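PDB 4S3J: cortical-lytic enzyme from Bacillus cereus, which hydrolyses partially degraded cortex peptidoglycan as an N-acetylglucosaminidase during spore germination, probably recognising the muramic acid delta-lactam residues specific to spore peptidoglycan. Local coordinates for residues Pro315-Tyr325 with Gly401-Leu412. Numbering follows the deposited sequence.
Sequences PQKIMMGQNLY and GIGGISYWKIGL
Gly404 N donates to Ile318 O, which Gly403 N also reaches weakly, and a parallel ladder runs on from there. Met320 bonds through N to Gly404 O and through O to Ser406 N (2.9 Å), Gln322 in the same way to Ser406 and Trp408, and Leu324 N finishes it on Trp408 O (2.9 Å).

Side-chain packing differs on the two faces. On that of Met320, Gln322, Ile405 and Tyr407, which helix 387-400 covers, Met320 CE lies 3.9 Å from Ile405 CD1, the two side chains running side by side. Gln322, with CG anti to its own N (chi1 -180°), brings that carbon near Tyr407 CE1, while its amide turns off to Asn323 O and Lys393. Leu324 CD2 reaches Tyr407 CD1 at 3.6 Å. On the other face Met319 bends so that SD sits 3.4 Å from Gly404 CA, where a CB on Gly404 would clash with it.

Tyr325 and Trp408 meet rim to rim, planes at 89°; Tyr325 OH bonds to Asp285.

These are neighbouring strands of the family 18 TIM barrel, and the cis peptide between Trp408 and Lys409 lies at the catalytic end, Trp408 being about 8 Å, side chain to side chain, from Glu220, the probable proton donor.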
ATOM      1  N   PRO A 315      -6.208 -17.254  -3.825  1.00 28.65           N
ATOM      2  CA  PRO A 315      -5.227 -16.166  -3.864  1.00 27.15           C
ATOM      3  C   PRO A 315      -5.699 -14.892  -4.565  1.00 24.88           C
ATOM      4  O   PRO A 315      -5.303 -13.801  -4.146  1.00 24.30           O
ATOM      5  CB  PRO A 315      -4.051 -16.774  -4.647  1.00 30.09           C
ATOM      6  CG  PRO A 315      -4.221 -18.228  -4.553  1.00 38.09           C
ATOM      7  CD  PRO A 315      -5.686 -18.492  -4.431  1.00 32.92           C
ATOM      8  N   GLN A 316      -6.539 -15.028  -5.591  1.00 26.57           N
ATOM      9  CA  GLN A 316      -7.006 -13.869  -6.361  1.00 25.14           C
ATOM     10  C   GLN A 316      -7.856 -12.914  -5.524  1.00 26.73           C
ATOM     11  O   GLN A 316      -8.031 -11.749  -5.889  1.00 24.93           O
ATOM     12  CB  GLN A 316      -7.824 -14.313  -7.575  1.00 28.23           C
ATOM     13  CG  GLN A 316      -9.028 -15.173  -7.248  1.00 41.81           C
ATOM     14  CD  GLN A 316      -8.727 -16.660  -7.271  1.00 58.17           C
ATOM     15  OE1 GLN A 316      -7.686 -17.111  -6.789  1.00 62.39           O
ATOM     16  NE2 GLN A 316      -9.651 -17.434  -7.820  1.00 67.33           N
ATOM     17  N   LYS A 317      -8.416 -13.406  -4.423  1.00 22.85           N
ATOM     18  CA  LYS A 317      -9.236 -12.567  -3.567  1.00 19.70           C
ATOM     19  C   LYS A 317      -8.412 -11.695  -2.616  1.00 22.14           C
ATOM     20  O   LYS A 317      -8.963 -10.845  -1.928  1.00 24.22           O
ATOM     21  CB  LYS A 317     -10.201 -13.412  -2.742  1.00 24.15           C
ATOM     22  CG  LYS A 317     -11.246 -14.090  -3.563  1.00 24.82           C
ATOM     23  CD  LYS A 317     -12.405 -14.568  -2.692  1.00 24.35           C
ATOM     24  CE  LYS A 317     -13.497 -15.238  -3.539  1.00 24.39           C
ATOM     25  NZ  LYS A 317     -14.722 -15.582  -2.763  1.00 25.25           N
ATOM     26  N   ILE A 318      -7.105 -11.925  -2.566  1.00 23.01           N
ATOM     27  CA  ILE A 318      -6.267 -11.252  -1.570  1.00 20.21           C
ATOM     28  C   ILE A 318      -5.664  -9.941  -2.089  1.00 17.08           C
ATOM     29  O   ILE A 318      -4.934  -9.932  -3.096  1.00 19.33           O
ATOM     30  CB  ILE A 318      -5.128 -12.178  -1.083  1.00 22.26           C
ATOM     31  CG1 ILE A 318      -5.711 -13.422  -0.420  1.00 23.70           C
ATOM     32  CG2 ILE A 318      -4.211 -11.424  -0.100  1.00 20.97           C
ATOM     33  CD1 ILE A 318      -4.715 -14.545  -0.176  1.00 24.76           C
ATOM     34  N   MET A 319      -5.979  -8.850  -1.389  1.00 17.00           N
ATOM     35  CA  MET A 319      -5.336  -7.559  -1.607  1.00 18.85           C
ATOM     36  C   MET A 319      -4.397  -7.302  -0.446  1.00 18.96           C
ATOM     37  O   MET A 319      -4.828  -7.228   0.702  1.00 19.55           O
ATOM     38  CB  MET A 319      -6.354  -6.422  -1.729  1.00 18.64           C
ATOM     39  CG  MET A 319      -7.456  -6.638  -2.763  1.00 18.35           C
ATOM     40  SD  MET A 319      -6.817  -6.615  -4.460  1.00 25.40           S
ATOM     41  CE  MET A 319      -7.972  -7.739  -5.265  1.00 42.40           C
ATOM     42  N   MET A 320      -3.110  -7.193  -0.755  1.00 16.44           N
ATOM     43  CA  MET A 320      -2.077  -6.929   0.245  1.00 17.56           C
ATOM     44  C   MET A 320      -2.078  -5.466   0.664  1.00 16.82           C
ATOM     45  O   MET A 320      -1.860  -4.574  -0.163  1.00 15.74           O
ATOM     46  CB  MET A 320      -0.695  -7.307  -0.318  1.00 17.31           C
ATOM     47  CG  MET A 320       0.473  -7.073   0.650  1.00 14.75           C
ATOM     48  SD  MET A 320       2.072  -7.312  -0.165  1.00 18.66           S
ATOM     49  CE  MET A 320       2.164  -5.828  -1.154  1.00 17.53           C
ATOM     50  N   GLY A 321      -2.307  -5.212   1.948  1.00 17.19           N
ATOM     51  CA  GLY A 321      -2.214  -3.859   2.473  1.00 13.60           C
ATOM     52  C   GLY A 321      -0.790  -3.350   2.430  1.00 17.52           C
ATOM     53  O   GLY A 321       0.148  -4.089   2.722  1.00 15.73           O
ATOM     54  N   GLN A 322      -0.625  -2.095   2.006  1.00 15.44           N
ATOM     55  CA  GLN A 322       0.690  -1.474   1.935  1.00 17.33           C
ATOM     56  C   GLN A 322       0.653  -0.045   2.448  1.00 14.59           C
ATOM     57  O   GLN A 322      -0.063   0.787   1.913  1.00 13.87           O
ATOM     58  CB  GLN A 322       1.198  -1.489   0.499  1.00 13.33           C
ATOM     59  CG  GLN A 322       2.575  -0.865   0.331  1.00 13.37           C
ATOM     60  CD  GLN A 322       3.658  -1.629   1.090  1.00 16.77           C
ATOM     61  OE1 GLN A 322       3.758  -2.856   0.991  1.00 16.29           O
ATOM     62  NE2 GLN A 322       4.467  -0.901   1.860  1.00 16.53           N
ATOM     63  N   ASN A 323       1.476   0.237   3.451  1.00 12.55           N
ATOM     64  CA  ASN A 323       1.647   1.586   3.966  1.00 12.65           C
ATOM     65  C   ASN A 323       2.455   2.432   2.995  1.00 13.97           C
ATOM     66  O   ASN A 323       3.424   1.937   2.394  1.00 14.10           O
ATOM     67  CB  ASN A 323       2.361   1.546   5.322  1.00 14.72           C
ATOM     68  CG  ASN A 323       3.679   0.804   5.249  1.00 15.34           C
ATOM     69  OD1 ASN A 323       3.705  -0.421   5.020  1.00 15.02           O
ATOM     70  ND2 ASN A 323       4.789   1.533   5.378  1.00 13.49           N
ATOM     71  N   LEU A 324       2.075   3.696   2.856  1.00 12.91           N
ATOM     72  CA  LEU A 324       2.920   4.653   2.138  1.00 10.67           C
ATOM     73  C   LEU A 324       3.720   5.518   3.125  1.00 12.58           C
ATOM     74  O   LEU A 324       4.686   6.197   2.729  1.00 15.04           O
ATOM     75  CB  LEU A 324       2.062   5.522   1.211  1.00 13.41           C
ATOM     76  CG  LEU A 324       1.465   4.784  -0.002  1.00 14.90           C
ATOM     77  CD1 LEU A 324       0.496   5.710  -0.741  1.00 20.74           C
ATOM     78  CD2 LEU A 324       2.562   4.327  -0.914  1.00 17.30           C
ATOM     79  N   TYR A 325       3.344   5.463   4.400  1.00 12.85           N
ATOM     80  CA  TYR A 325       3.991   6.255   5.441  1.00 11.69           C
ATOM     81  C   TYR A 325       5.148   5.519   6.105  1.00 12.18           C
ATOM     82  O   TYR A 325       5.193   4.285   6.124  1.00 13.41           O
ATOM     83  CB  TYR A 325       2.966   6.645   6.524  1.00 13.77           C
ATOM     84  CG  TYR A 325       2.261   5.428   7.102  1.00 13.18           C
ATOM     85  CD1 TYR A 325       1.106   4.912   6.504  1.00 14.43           C
ATOM     86  CD2 TYR A 325       2.755   4.772   8.233  1.00 12.92           C
ATOM     87  CE1 TYR A 325       0.482   3.787   7.007  1.00 13.07           C
ATOM     88  CE2 TYR A 325       2.115   3.641   8.748  1.00 13.86           C
ATOM     89  CZ  TYR A 325       0.987   3.162   8.128  1.00 14.91           C
ATOM     90  OH  TYR A 325       0.379   2.044   8.613  1.00 20.33           O
ATOM     91  N   GLY A 401       1.167 -14.830  -6.192  1.00 23.15           N
ATOM     92  CA  GLY A 401       0.035 -14.886  -7.097  1.00 22.88           C
ATOM     93  C   GLY A 401      -1.253 -14.266  -6.564  1.00 28.19           C
ATOM     94  O   GLY A 401      -2.342 -14.712  -6.903  1.00 26.22           O
ATOM     95  N   ILE A 402      -1.153 -13.234  -5.734  1.00 26.49           N
ATOM     96  CA  ILE A 402      -2.358 -12.655  -5.140  1.00 27.28           C
ATOM     97  C   ILE A 402      -2.989 -11.591  -6.052  1.00 24.88           C
ATOM     98  O   ILE A 402      -2.434 -11.228  -7.083  1.00 31.17           O
ATOM     99  CB  ILE A 402      -2.066 -12.071  -3.772  1.00 25.98           C
ATOM    100  CG1 ILE A 402      -0.983 -11.012  -3.883  1.00 18.89           C
ATOM    101  CG2 ILE A 402      -1.606 -13.167  -2.799  1.00 28.15           C
ATOM    102  CD1 ILE A 402      -0.960 -10.105  -2.666  1.00 22.30           C
ATOM    103  N   GLY A 403      -4.181 -11.132  -5.694  1.00 23.89           N
ATOM    104  CA  GLY A 403      -4.954 -10.283  -6.579  1.00 20.10           C
ATOM    105  C   GLY A 403      -4.480  -8.857  -6.744  1.00 23.38           C
ATOM    106  O   GLY A 403      -4.610  -8.273  -7.823  1.00 22.21           O
ATOM    107  N   GLY A 404      -3.959  -8.261  -5.680  1.00 23.26           N
ATOM    108  CA  GLY A 404      -3.669  -6.853  -5.755  1.00 20.39           C
ATOM    109  C   GLY A 404      -3.048  -6.262  -4.516  1.00 13.50           C
ATOM    110  O   GLY A 404      -2.542  -6.972  -3.650  1.00 17.73           O
ATOM    111  N   ILE A 405      -3.066  -4.934  -4.474  1.00 14.83           N
ATOM    112  CA  ILE A 405      -2.409  -4.160  -3.433  1.00 14.35           C
ATOM    113  C   ILE A 405      -3.338  -3.008  -3.025  1.00 16.72           C
ATOM    114  O   ILE A 405      -4.021  -2.417  -3.861  1.00 17.17           O
ATOM    115  CB  ILE A 405      -1.021  -3.643  -3.932  1.00 16.71           C
ATOM    116  CG1 ILE A 405      -0.267  -2.890  -2.837  1.00 17.90           C
ATOM    117  CG2 ILE A 405      -1.178  -2.770  -5.150  1.00 17.13           C
ATOM    118  CD1 ILE A 405       1.183  -2.654  -3.203  1.00 15.37           C
ATOM    119  N   SER A 406      -3.371  -2.704  -1.729  1.00 16.12           N
ATOM    120  CA  SER A 406      -4.215  -1.660  -1.187  1.00 14.49           C
ATOM    121  C   SER A 406      -3.383  -0.674  -0.381  1.00 13.19           C
ATOM    122  O   SER A 406      -2.790  -1.038   0.623  1.00 14.71           O
ATOM    123  CB  SER A 406      -5.316  -2.286  -0.314  1.00 16.00           C
ATOM    124  OG  SER A 406      -6.150  -1.306   0.265  1.00 18.49           O
ATOM    125  N   TYR A 407      -3.365   0.575  -0.826  1.00 13.28           N
ATOM    126  CA  TYR A 407      -2.486   1.588  -0.243  1.00 13.80           C
ATOM    127  C   TYR A 407      -3.157   2.455   0.822  1.00 15.52           C
ATOM    128  O   TYR A 407      -4.205   3.049   0.571  1.00 16.01           O
ATOM    129  CB  TYR A 407      -1.979   2.489  -1.338  1.00 13.83           C
ATOM    130  CG  TYR A 407      -0.990   1.872  -2.295  1.00 13.69           C
ATOM    131  CD1 TYR A 407       0.352   1.693  -1.926  1.00 14.16           C
ATOM    132  CD2 TYR A 407      -1.359   1.508  -3.575  1.00 13.44           C
ATOM    133  CE1 TYR A 407       1.279   1.160  -2.821  1.00 13.45           C
ATOM    134  CE2 TYR A 407      -0.428   0.973  -4.487  1.00 13.02           C
ATOM    135  CZ  TYR A 407       0.885   0.801  -4.100  1.00 14.30           C
ATOM    136  OH  TYR A 407       1.847   0.301  -4.972  1.00 15.67           O
ATOM    137  N   TRP A 408      -2.513   2.567   1.987  1.00 14.23           N
ATOM    138  CA  TRP A 408      -2.888   3.525   3.031  1.00 14.44           C
ATOM    139  C   TRP A 408      -1.740   4.539   3.159  1.00 14.43           C
ATOM    140  O   TRP A 408      -0.666   4.174   3.659  1.00 15.35           O
ATOM    141  CB  TRP A 408      -3.120   2.847   4.381  1.00 16.61           C
ATOM    142  CG  TRP A 408      -3.706   3.807   5.391  1.00 15.01           C
ATOM    143  CD1 TRP A 408      -3.030   4.695   6.170  1.00 13.99           C
ATOM    144  CD2 TRP A 408      -5.088   3.989   5.689  1.00 14.83           C
ATOM    145  NE1 TRP A 408      -3.907   5.413   6.953  1.00 16.74           N
ATOM    146  CE2 TRP A 408      -5.178   5.002   6.664  1.00 16.14           C
ATOM    147  CE3 TRP A 408      -6.265   3.402   5.221  1.00 14.25           C
ATOM    148  CZ2 TRP A 408      -6.391   5.435   7.190  1.00 15.27           C
ATOM    149  CZ3 TRP A 408      -7.470   3.838   5.745  1.00 16.09           C
ATOM    150  CH2 TRP A 408      -7.521   4.844   6.712  1.00 17.41           C
ATOM    151  N   LYS A 409      -1.905   5.792   2.740  1.00 15.33           N
ATOM    152  CA  LYS A 409      -3.120   6.402   2.203  1.00 14.31           C
ATOM    153  C   LYS A 409      -2.693   7.554   1.300  1.00 16.60           C
ATOM    154  O   LYS A 409      -1.527   7.961   1.312  1.00 16.08           O
ATOM    155  CB  LYS A 409      -4.043   6.927   3.322  1.00 16.15           C
ATOM    156  CG  LYS A 409      -3.370   7.957   4.242  1.00 16.96           C
ATOM    157  CD  LYS A 409      -4.384   8.597   5.218  1.00 17.64           C
ATOM    158  CE  LYS A 409      -3.691   9.496   6.219  1.00 26.27           C
ATOM    159  NZ  LYS A 409      -4.659  10.251   7.080  1.00 27.77           N
ATOM    160  N   ILE A 410      -3.639   8.088   0.541  1.00 14.25           N
ATOM    161  CA  ILE A 410      -3.420   9.258  -0.303  1.00 15.54           C
ATOM    162  C   ILE A 410      -3.008  10.446   0.567  1.00 15.97           C
ATOM    163  O   ILE A 410      -3.518  10.631   1.664  1.00 15.44           O
ATOM    164  CB  ILE A 410      -4.703   9.558  -1.121  1.00 16.31           C
ATOM    165  CG1 ILE A 410      -4.955   8.430  -2.120  1.00 15.63           C
ATOM    166  CG2 ILE A 410      -4.611  10.923  -1.843  1.00 15.70           C
ATOM    167  CD1 ILE A 410      -6.333   8.456  -2.751  1.00 17.01           C
ATOM    168  N   GLY A 411      -2.042  11.233   0.085  1.00 14.22           N
ATOM    169  CA  GLY A 411      -1.589  12.422   0.786  1.00 15.67           C
ATOM    170  C   GLY A 411      -0.191  12.306   1.361  1.00 17.22           C
ATOM    171  O   GLY A 411       0.220  13.139   2.190  1.00 19.50           O
ATOM    172  N   LEU A 412       0.518  11.267   0.921  1.00 14.73           N
ATOM    173  CA  LEU A 412       1.883  10.963   1.358  1.00 12.92           C
ATOM    174  C   LEU A 412       2.785  10.799   0.133  1.00 11.98           C
ATOM    175  O   LEU A 412       2.911   9.685  -0.406  1.00 13.74           O
ATOM    176  CB  LEU A 412       1.870   9.684   2.191  1.00 12.31           C
ATOM    177  CG  LEU A 412       1.166   9.806   3.551  1.00 15.64           C
ATOM    178  CD1 LEU A 412       0.650   8.454   4.016  1.00 18.47           C
ATOM    179  CD2 LEU A 412       2.149  10.371   4.579  1.00 16.62           C
TER
HETATM  180  O   HOH W   1       4.940   8.268   1.116  1.00 13.05           O